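PDB 5MGY: FAD:protein FMN transferase from Pseudomonas stutzeri ATCC 14405 = CCUG 16156, which probably transfers FMN from FAD to a threonine side chain of target proteins in a magnesium-dependent reaction, releasing AMP. Local coordinates for residues Q89-F98 with R269-L280; W199-R207 with F297-T308. All blocks are in the same frame, centred on the assembly; numbering follows the deposited sequence.

Contact 1 is a buried junction near the middle of the chain, where the end of helix 78-93 and the turn after it lie on helix 267-292, which also supplies two magnesium ligands, Asp-271 and Thr-275. Contact 2 lies nearer the surface and away from the metal, where strand 199-205 and the loop after it cover the hairpin of strands 295-301 and 306-310. Helix 267-292 leads directly into strand 295-301, and Leu-277 of contact 1 packs on Phe-298 of contact 2, although the two centres are about 20 Å apart. Contact 1 combines alanines, a glycine, leucines and a phenylalanine with a salt bridge between partly exposed residues; contact 2 is almost wholly apolar, built from aromatic rings, a proline and aliphatic branches.

Contact 1 of 2, residues Q89-F98 with R269-L280. With MG (magnesium ion), chain I.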
loop_
_atom_site.group_PDB
_atom_site.type_symbol
_atom_site.label_atom_id
_atom_site.label_comp_id
_atom_site.label_asym_id
_atom_site.label_seq_id
_atom_site.Cartn_x
_atom_site.Cartn_y
_atom_site.Cartn_z
ATOM N N GLN A 89 8.460 -7.325 9.301
ATOM C CA GLN A 89 8.926 -6.186 10.036
ATOM C C GLN A 89 7.755 -5.272 10.250
ATOM O O GLN A 89 7.517 -4.779 11.338
ATOM C CB GLN A 89 9.988 -5.464 9.228
ATOM C CG GLN A 89 10.640 -4.304 9.944
ATOM C CD GLN A 89 11.539 -4.799 11.068
ATOM O OE1 GLN A 89 12.491 -5.500 10.815
ATOM N NE2 GLN A 89 11.226 -4.442 12.306
ATOM N N LEU A 90 7.002 -5.040 9.202
ATOM C CA LEU A 90 5.807 -4.259 9.346
ATOM C C LEU A 90 4.915 -4.856 10.430
ATOM O O LEU A 90 4.350 -4.143 11.223
ATOM C CB LEU A 90 5.058 -4.206 8.033
ATOM C CG LEU A 90 5.588 -3.177 7.060
ATOM C CD1 LEU A 90 5.059 -3.468 5.665
ATOM C CD2 LEU A 90 5.147 -1.778 7.496
ATOM N N SER A 91 4.801 -6.174 10.460
ATOM C CA SER A 91 3.951 -6.820 11.468
ATOM C C SER A 91 4.462 -6.499 12.851
ATOM O O SER A 91 3.698 -6.023 13.696
ATOM C CB SER A 91 3.867 -8.344 11.313
ATOM O OG SER A 91 3.055 -8.890 12.349
ATOM N N ALA A 92 5.753 -6.735 13.063
ATOM C CA ALA A 92 6.384 -6.408 14.343
ATOM C C ALA A 92 6.210 -4.891 14.731
ATOM O O ALA A 92 5.753 -4.565 15.824
ATOM C CB ALA A 92 7.847 -6.830 14.341
ATOM N N ASP A 93 6.498 -3.977 13.821
ATOM C CA ASP A 93 6.393 -2.572 14.133
ATOM C C ASP A 93 4.961 -2.102 14.397
ATOM O O ASP A 93 4.800 -1.096 15.059
ATOM C CB ASP A 93 6.969 -1.734 12.990
ATOM C CG ASP A 93 8.429 -2.032 12.718
ATOM O OD1 ASP A 93 9.050 -2.772 13.522
ATOM O OD2 ASP A 93 8.945 -1.535 11.679
ATOM N N SER A 94 3.944 -2.804 13.904
ATOM C CA SER A 94 2.550 -2.355 14.048
ATOM C C SER A 94 1.724 -3.239 14.999
ATOM O O SER A 94 0.515 -3.327 14.842
ATOM C CB SER A 94 1.886 -2.320 12.675
ATOM O OG SER A 94 1.552 -3.635 12.258
ATOM N N ASP A 95 2.382 -3.908 15.955
ATOM C CA ASP A 95 1.723 -4.789 16.909
ATOM C C ASP A 95 0.744 -5.755 16.276
ATOM O O ASP A 95 -0.324 -5.919 16.805
ATOM C CB ASP A 95 0.995 -3.965 17.974
ATOM C CG ASP A 95 1.948 -3.171 18.866
ATOM O OD1 ASP A 95 3.106 -3.576 19.085
ATOM O OD2 ASP A 95 1.534 -2.130 19.390
ATOM N N GLY A 96 1.111 -6.366 15.136
ATOM C CA GLY A 96 0.275 -7.356 14.418
ATOM C C GLY A 96 -0.890 -6.828 13.577
ATOM O O GLY A 96 -1.651 -7.569 12.981
ATOM N N ALA A 97 -1.060 -5.526 13.527
ATOM C CA ALA A 97 -2.119 -4.959 12.680
ATOM C C ALA A 97 -1.865 -5.225 11.173
ATOM O O ALA A 97 -2.796 -5.304 10.404
ATOM C CB ALA A 97 -2.262 -3.474 12.954
ATOM N N PHE A 98 -0.602 -5.354 10.802
ATOM C CA PHE A 98 -0.209 -5.716 9.452
ATOM C C PHE A 98 -0.024 -7.217 9.371
ATOM O O PHE A 98 0.823 -7.772 10.089
ATOM C CB PHE A 98 1.108 -5.015 9.019
ATOM C CG PHE A 98 1.488 -5.298 7.603
ATOM C CD1 PHE A 98 1.072 -4.469 6.576
ATOM C CD2 PHE A 98 2.184 -6.454 7.274
ATOM C CE1 PHE A 98 1.374 -4.755 5.248
ATOM C CE2 PHE A 98 2.472 -6.755 5.950
ATOM C CZ PHE A 98 2.070 -5.901 4.935
ATOM N N ARG A 269 6.835 0.864 2.803
ATOM C CA ARG A 269 6.479 1.202 4.215
ATOM C C ARG A 269 5.237 2.084 4.376
ATOM O O ARG A 269 4.357 1.756 5.180
ATOM C CB ARG A 269 7.708 1.772 4.982
ATOM C CG ARG A 269 8.681 0.614 5.219
ATOM C CD ARG A 269 9.624 0.670 6.389
ATOM N NE ARG A 269 9.007 0.804 7.730
ATOM C CZ ARG A 269 8.624 -0.183 8.530
ATOM N NH1 ARG A 269 8.156 0.102 9.728
ATOM N NH2 ARG A 269 8.660 -1.443 8.147
ATOM N N ALA A 270 5.108 3.115 3.555
ATOM C CA ALA A 270 3.903 3.924 3.615
ATOM C C ALA A 270 2.645 3.116 3.289
ATOM O O ALA A 270 1.631 3.318 3.885
ATOM C CB ALA A 270 4.002 5.149 2.693
ATOM N N ASP A 271 2.723 2.196 2.337
ATOM C CA ASP A 271 1.559 1.432 1.866
ATOM C C ASP A 271 1.152 0.470 2.983
ATOM O O ASP A 271 -0.056 0.176 3.181
ATOM C CB ASP A 271 1.911 0.730 0.503
ATOM C CG ASP A 271 0.678 0.258 -0.318
ATOM O OD1 ASP A 271 0.881 -0.486 -1.328
ATOM O OD2 ASP A 271 -0.489 0.572 0.036
ATOM N N GLY A 272 2.191 -0.005 3.687
ATOM C CA GLY A 272 2.047 -0.985 4.712
ATOM C C GLY A 272 1.467 -0.360 5.962
ATOM O O GLY A 272 0.421 -0.810 6.468
ATOM N N LEU A 273 2.161 0.669 6.467
ATOM C CA LEU A 273 1.739 1.389 7.687
ATOM C C LEU A 273 0.383 2.005 7.468
ATOM O O LEU A 273 -0.513 1.838 8.249
ATOM C CB LEU A 273 2.736 2.446 8.101
ATOM C CG LEU A 273 4.130 1.857 8.462
ATOM C CD1 LEU A 273 5.137 2.990 8.674
ATOM C CD2 LEU A 273 4.076 0.967 9.681
ATOM N N SER A 274 0.188 2.654 6.366
ATOM C CA SER A 274 -1.157 3.056 5.998
ATOM C C SER A 274 -2.218 1.967 6.195
ATOM O O SER A 274 -3.253 2.224 6.777
ATOM C CB SER A 274 -1.191 3.529 4.535
ATOM O OG SER A 274 -2.505 3.778 4.162
ATOM N N THR A 275 -1.966 0.766 5.690
ATOM C CA THR A 275 -2.917 -0.354 5.894
ATOM C C THR A 275 -3.137 -0.702 7.392
ATOM O O THR A 275 -4.257 -1.069 7.783
ATOM C CB THR A 275 -2.471 -1.615 5.091
ATOM O OG1 THR A 275 -2.561 -1.332 3.695
ATOM C CG2 THR A 275 -3.353 -2.828 5.364
ATOM N N ALA A 276 -2.057 -0.615 8.168
ATOM C CA ALA A 276 -2.022 -0.995 9.574
ATOM C C ALA A 276 -2.797 -0.000 10.428
ATOM O O ALA A 276 -3.513 -0.381 11.387
ATOM C CB ALA A 276 -0.585 -1.023 10.065
ATOM N N LEU A 277 -2.618 1.276 10.086
ATOM C CA LEU A 277 -3.281 2.368 10.778
ATOM C C LEU A 277 -4.772 2.293 10.556
ATOM O O LEU A 277 -5.517 2.508 11.490
ATOM C CB LEU A 277 -2.723 3.736 10.342
ATOM C CG LEU A 277 -1.312 3.939 10.828
ATOM C CD1 LEU A 277 -0.839 5.342 10.515
ATOM C CD2 LEU A 277 -1.187 3.647 12.337
ATOM N N MET A 278 -5.206 1.942 9.354
ATOM C CA MET A 278 -6.627 1.798 9.060
ATOM C C MET A 278 -7.213 0.548 9.743
ATOM O O MET A 278 -8.422 0.499 10.011
ATOM C CB MET A 278 -6.850 1.729 7.555
ATOM C CG MET A 278 -8.247 1.307 7.114
ATOM S SD MET A 278 -9.581 2.413 7.591
ATOM C CE MET A 278 -9.376 3.717 6.407
ATOM N N VAL A 279 -6.392 -0.473 9.973
ATOM C CA VAL A 279 -6.857 -1.575 10.750
ATOM C C VAL A 279 -7.098 -1.023 12.134
ATOM O O VAL A 279 -8.164 -1.200 12.669
ATOM C CB VAL A 279 -5.853 -2.759 10.766
ATOM C CG1 VAL A 279 -6.170 -3.784 11.876
ATOM C CG2 VAL A 279 -5.813 -3.391 9.365
ATOM N N LEU A 280 -6.110 -0.342 12.685
ATOM C CA LEU A 280 -6.074 -0.027 14.127
ATOM C C LEU A 280 -7.194 0.918 14.544
ATOM O O LEU A 280 -7.747 0.795 15.641
ATOM C CB LEU A 280 -4.687 0.563 14.561
ATOM C CG LEU A 280 -3.570 -0.459 14.803
ATOM C CD1 LEU A 280 -2.246 0.261 15.012
ATOM C CD2 LEU A 280 -3.908 -1.382 15.972
HETATM MG MG MG I . -2.026 -0.734 1.297
#
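With CG anti to its carbonyl carbon (chi1 -71°) and the chain bent at chi3, Arg-269 swings its guanidinium over to Leu-90 and Asp-93. NH1 of Arg-269 forms a salt bridge with Asp-93 OD2 at 2.7 Å, though as a hydrogen bond it is weak, bent to 127° at the hydrogen; the carboxylate and guanidinium planes stand 68° apart. The other carboxylate oxygen, OD1 of Asp-93, takes a bond of 3.0 Å from Gln-89 NE2 on its syn side, so both oxygens are engaged. Leu-90 CD2 lies over one guanidinium face and also meets Leu-273 CD2 at 3.7 Å. Its CD1 lies over one face of the Phe-98 ring, offset toward the rim, and passes Gly-272, where a side chain would probably collide with this methyl, so glycine suits the place. Small residues likewise suit the turn: Ser-94 CB touches Ala-276 CB at 3.8 Å, and Ala-97 CB fits beside Leu-280 CG. Ser-94 OG donates to Leu-90 O and accepts from Phe-98 N, tying the turn to the helix end. The Phe-98 ring turns its edge to Gly-272 O and packs on Ser-157. Asp-271 OD2 and Thr-275 OG1 bind magnesium, at 2.4 and 2.5 Å, and with Ser-157 O form the metal site of this ApbE-family flavin transferase.

Contact 2 of 2, residues W199-R207 with F297-T308; sequences WRIAIEAPR and FFVVREGQGFVT
Apolar contacts dominate, beginning with Ile-203 CG2, which lies 3.6 Å from Phe-297 CD2 as the two side chains run past each other in opposite directions. Holding CG anti to the backbone N (chi1 -180°), Phe-297 extends its ring toward strand 199-205, where CZ meets Ala-205 CB at 3.7 Å; the small methyl of alanine fits against the ring end. Pro-206 has apolar ring carbons for three neighbours: CD points at Val-299 CG1, 3.9 Å away, CB lies 3.8 Å from Phe-306 CD2, and Thr-308 CG2 borders CD. Here one end of the two-stranded ribbon formed by strands 199-205 and 213-219 rests on the hairpin of strands 295-301 and 306-310, at the border of the eight-stranded antiparallel sheet. Strand segments 199-205 and 297-301 run at 25° to each other, their axes 8.2 Å apart at closest, too far for sheet pairing. Were Phe-297 cut back to an alanine, Ile-203 and Ala-205 would probably lose their shared aromatic partner, leaving a gap between strand and hairpin. The carbonyl Glu-204 O packs against Phe-297 CE2 and Val-299 CG2. Phe-306 also makes an edge-to-face stack with Tyr-230, which also touches Pro-206.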
loop_
_atom_site.group_PDB
_atom_site.type_symbol
_atom_site.label_atom_id
_atom_site.label_comp_id
_atom_site.label_asym_id
_atom_site.label_seq_id
_atom_site.Cartn_x
_atom_site.Cartn_y
_atom_site.Cartn_z
ATOM N N TRP A 199 7.685 19.117 -6.614
ATOM C CA TRP A 199 6.575 18.208 -6.774
ATOM C C TRP A 199 5.621 18.323 -5.547
ATOM O O TRP A 199 6.027 18.293 -4.388
ATOM C CB TRP A 199 7.101 16.785 -6.907
ATOM C CG TRP A 199 8.039 16.564 -8.077
ATOM C CD1 TRP A 199 9.391 16.378 -8.001
ATOM C CD2 TRP A 199 7.684 16.436 -9.458
ATOM N NE1 TRP A 199 9.900 16.173 -9.241
ATOM C CE2 TRP A 199 8.878 16.186 -10.158
ATOM C CE3 TRP A 199 6.472 16.444 -10.154
ATOM C CZ2 TRP A 199 8.912 16.000 -11.545
ATOM C CZ3 TRP A 199 6.495 16.266 -11.523
ATOM C CH2 TRP A 199 7.722 16.067 -12.214
ATOM N N ARG A 200 4.338 18.440 -5.823
ATOM C CA ARG A 200 3.362 18.595 -4.783
ATOM C C ARG A 200 2.223 17.616 -4.894
ATOM O O ARG A 200 1.745 17.303 -6.011
ATOM C CB ARG A 200 2.768 19.978 -4.912
ATOM C CG ARG A 200 3.776 21.118 -4.940
ATOM C CD ARG A 200 3.013 22.423 -4.927
ATOM N NE ARG A 200 3.618 23.314 -3.954
ATOM C CZ ARG A 200 4.251 24.435 -4.260
ATOM N NH1 ARG A 200 4.378 24.827 -5.539
ATOM N NH2 ARG A 200 4.790 25.154 -3.286
ATOM N N ILE A 201 1.772 17.138 -3.747
ATOM C CA ILE A 201 0.565 16.347 -3.708
ATOM C C ILE A 201 -0.424 17.109 -2.786
ATOM O O ILE A 201 -0.045 17.969 -1.953
ATOM C CB ILE A 201 0.883 14.860 -3.312
ATOM C CG1 ILE A 201 -0.270 13.868 -3.606
ATOM C CG2 ILE A 201 1.220 14.736 -1.834
ATOM C CD1 ILE A 201 -0.806 13.787 -5.037
ATOM N N ALA A 202 -1.706 16.798 -2.985
ATOM C CA ALA A 202 -2.801 17.228 -2.101
ATOM C C ALA A 202 -3.349 16.058 -1.269
ATOM O O ALA A 202 -3.709 15.011 -1.827
ATOM C CB ALA A 202 -3.929 17.799 -2.950
ATOM N N ILE A 203 -3.436 16.234 0.048
ATOM C CA ILE A 203 -4.174 15.310 0.867
ATOM C C ILE A 203 -5.549 15.930 1.095
ATOM O O ILE A 203 -5.628 17.135 1.427
ATOM C CB ILE A 203 -3.451 15.071 2.181
ATOM C CG1 ILE A 203 -2.076 14.481 1.890
ATOM C CG2 ILE A 203 -4.258 14.106 3.048
ATOM C CD1 ILE A 203 -1.035 14.629 2.969
ATOM N N GLU A 204 -6.605 15.117 0.921
ATOM C CA GLU A 204 -7.966 15.565 1.233
ATOM C C GLU A 204 -8.175 15.735 2.756
ATOM O O GLU A 204 -7.708 14.913 3.579
ATOM C CB GLU A 204 -9.024 14.603 0.675
ATOM C CG GLU A 204 -9.184 14.591 -0.834
ATOM C CD GLU A 204 -9.590 15.947 -1.387
ATOM O OE1 GLU A 204 -10.732 16.426 -1.162
ATOM O OE2 GLU A 204 -8.747 16.537 -2.044
ATOM N N ALA A 205 -8.898 16.791 3.101
ATOM C CA ALA A 205 -8.945 17.284 4.476
ATOM C C ALA A 205 -10.326 17.881 4.768
ATOM O O ALA A 205 -10.481 19.066 5.083
ATOM C CB ALA A 205 -7.827 18.296 4.707
ATOM N N PRO A 206 -11.338 17.040 4.692
ATOM C CA PRO A 206 -12.674 17.552 4.704
ATOM C C PRO A 206 -13.091 18.273 5.975
ATOM O O PRO A 206 -12.551 18.092 7.061
ATOM C CB PRO A 206 -13.558 16.308 4.478
ATOM C CG PRO A 206 -12.643 15.236 4.163
ATOM C CD PRO A 206 -11.343 15.593 4.772
ATOM N N ARG A 207 -14.133 19.090 5.781
ATOM C CA ARG A 207 -14.698 19.890 6.812
ATOM C C ARG A 207 -16.140 19.615 6.698
ATOM O O ARG A 207 -16.518 18.485 6.984
ATOM C CB ARG A 207 -14.367 21.304 6.514
ATOM C CG ARG A 207 -14.330 22.214 7.708
ATOM C CD ARG A 207 -14.371 23.685 7.294
ATOM N NE ARG A 207 -13.546 24.435 8.226
ATOM C CZ ARG A 207 -12.895 25.574 8.009
ATOM N NH1 ARG A 207 -12.889 26.211 6.845
ATOM N NH2 ARG A 207 -12.222 26.061 9.025
ATOM N N PHE A 297 -1.677 11.443 8.614
ATOM C CA PHE A 297 -2.778 12.403 8.596
ATOM C C PHE A 297 -4.078 11.601 8.521
ATOM O O PHE A 297 -4.380 10.998 7.486
ATOM C CB PHE A 297 -2.628 13.292 7.364
ATOM C CG PHE A 297 -3.685 14.345 7.207
ATOM C CD1 PHE A 297 -3.423 15.651 7.684
ATOM C CD2 PHE A 297 -4.901 14.087 6.561
ATOM C CE1 PHE A 297 -4.357 16.672 7.532
ATOM C CE2 PHE A 297 -5.841 15.106 6.414
ATOM C CZ PHE A 297 -5.579 16.394 6.919
ATOM N N PHE A 298 -4.835 11.591 9.607
ATOM C CA PHE A 298 -6.059 10.816 9.733
ATOM C C PHE A 298 -7.349 11.558 9.351
ATOM O O PHE A 298 -7.438 12.731 9.547
ATOM C CB PHE A 298 -6.203 10.418 11.181
ATOM C CG PHE A 298 -5.164 9.513 11.666
ATOM C CD1 PHE A 298 -5.469 8.193 11.985
ATOM C CD2 PHE A 298 -3.872 9.944 11.814
ATOM C CE1 PHE A 298 -4.493 7.330 12.437
ATOM C CE2 PHE A 298 -2.897 9.075 12.270
ATOM C CZ PHE A 298 -3.201 7.768 12.580
ATOM N N VAL A 299 -8.344 10.868 8.789
ATOM C CA VAL A 299 -9.648 11.460 8.532
ATOM C C VAL A 299 -10.714 10.640 9.236
ATOM O O VAL A 299 -11.118 9.567 8.784
ATOM C CB VAL A 299 -9.972 11.608 7.043
ATOM C CG1 VAL A 299 -11.274 12.354 6.858
ATOM C CG2 VAL A 299 -8.894 12.438 6.383
ATOM N N VAL A 300 -11.185 11.202 10.345
ATOM C CA VAL A 300 -12.150 10.581 11.224
ATOM C C VAL A 300 -13.483 11.258 11.034
ATOM O O VAL A 300 -13.613 12.535 11.021
ATOM C CB VAL A 300 -11.751 10.712 12.694
ATOM C CG1 VAL A 300 -12.668 9.845 13.528
ATOM C CG2 VAL A 300 -10.288 10.360 12.890
ATOM N N ARG A 301 -14.439 10.362 10.812
ATOM C CA ARG A 301 -15.823 10.674 10.609
ATOM C C ARG A 301 -16.431 10.823 11.975
ATOM O O ARG A 301 -16.521 9.884 12.746
ATOM C CB ARG A 301 -16.470 9.532 9.868
ATOM C CG ARG A 301 -17.934 9.352 10.118
ATOM C CD ARG A 301 -18.719 10.483 9.552
ATOM N NE ARG A 301 -19.268 10.207 8.230
ATOM C CZ ARG A 301 -20.585 10.335 7.963
ATOM N NH1 ARG A 301 -21.053 10.130 6.762
ATOM N NH2 ARG A 301 -21.463 10.650 8.881
ATOM N N GLU A 302 -16.806 12.043 12.267
ATOM C CA GLU A 302 -17.373 12.377 13.560
ATOM C C GLU A 302 -18.616 13.207 13.348
ATOM O O GLU A 302 -18.588 14.177 12.609
ATOM C CB GLU A 302 -16.296 13.115 14.381
ATOM C CG GLU A 302 -16.636 13.508 15.796
ATOM C CD GLU A 302 -16.553 12.408 16.869
ATOM O OE1 GLU A 302 -15.639 11.544 16.972
ATOM O OE2 GLU A 302 -17.481 12.439 17.663
ATOM N N GLY A 303 -19.708 12.804 13.979
ATOM C CA GLY A 303 -20.964 13.541 13.930
ATOM C C GLY A 303 -21.418 14.071 12.577
ATOM O O GLY A 303 -21.605 15.282 12.389
ATOM N N GLN A 304 -21.599 13.160 11.632
ATOM C CA GLN A 304 -22.072 13.511 10.269
ATOM C C GLN A 304 -21.220 14.607 9.641
ATOM O O GLN A 304 -21.704 15.628 9.183
ATOM C CB GLN A 304 -23.553 13.874 10.245
ATOM C CG GLN A 304 -24.448 12.660 10.315
ATOM C CD GLN A 304 -25.896 12.942 10.053
ATOM O OE1 GLN A 304 -26.626 12.007 9.758
ATOM N NE2 GLN A 304 -26.336 14.207 10.185
ATOM N N GLY A 305 -19.924 14.384 9.715
ATOM C CA GLY A 305 -18.926 15.307 9.219
ATOM C C GLY A 305 -17.567 14.647 9.366
ATOM O O GLY A 305 -17.444 13.429 9.635
ATOM N N PHE A 306 -16.515 15.438 9.151
ATOM C CA PHE A 306 -15.177 14.879 9.336
ATOM C C PHE A 306 -14.256 15.701 10.206
ATOM O O PHE A 306 -14.287 16.916 10.155
ATOM C CB PHE A 306 -14.539 14.639 7.980
ATOM C CG PHE A 306 -15.204 13.571 7.191
ATOM C CD1 PHE A 306 -15.065 12.228 7.537
ATOM C CD2 PHE A 306 -15.973 13.880 6.094
ATOM C CE1 PHE A 306 -15.679 11.224 6.809
ATOM C CE2 PHE A 306 -16.600 12.869 5.378
ATOM C CZ PHE A 306 -16.440 11.536 5.721
ATOM N N VAL A 307 -13.449 15.027 11.009
ATOM C CA VAL A 307 -12.361 15.697 11.733
ATOM C C VAL A 307 -11.039 15.170 11.240
ATOM O O VAL A 307 -10.946 14.003 10.933
ATOM C CB VAL A 307 -12.462 15.524 13.255
ATOM C CG1 VAL A 307 -13.674 16.277 13.760
ATOM C CG2 VAL A 307 -12.481 14.051 13.684
ATOM N N THR A 308 -10.003 16.005 11.205
ATOM C CA THR A 308 -8.659 15.589 10.770
ATOM C C THR A 308 -7.598 15.680 11.870
ATOM O O THR A 308 -7.537 16.603 12.652
ATOM C CB THR A 308 -8.178 16.375 9.474
ATOM O OG1 THR A 308 -7.981 17.779 9.747
ATOM C CG2 THR A 308 -9.178 16.234 8.298
#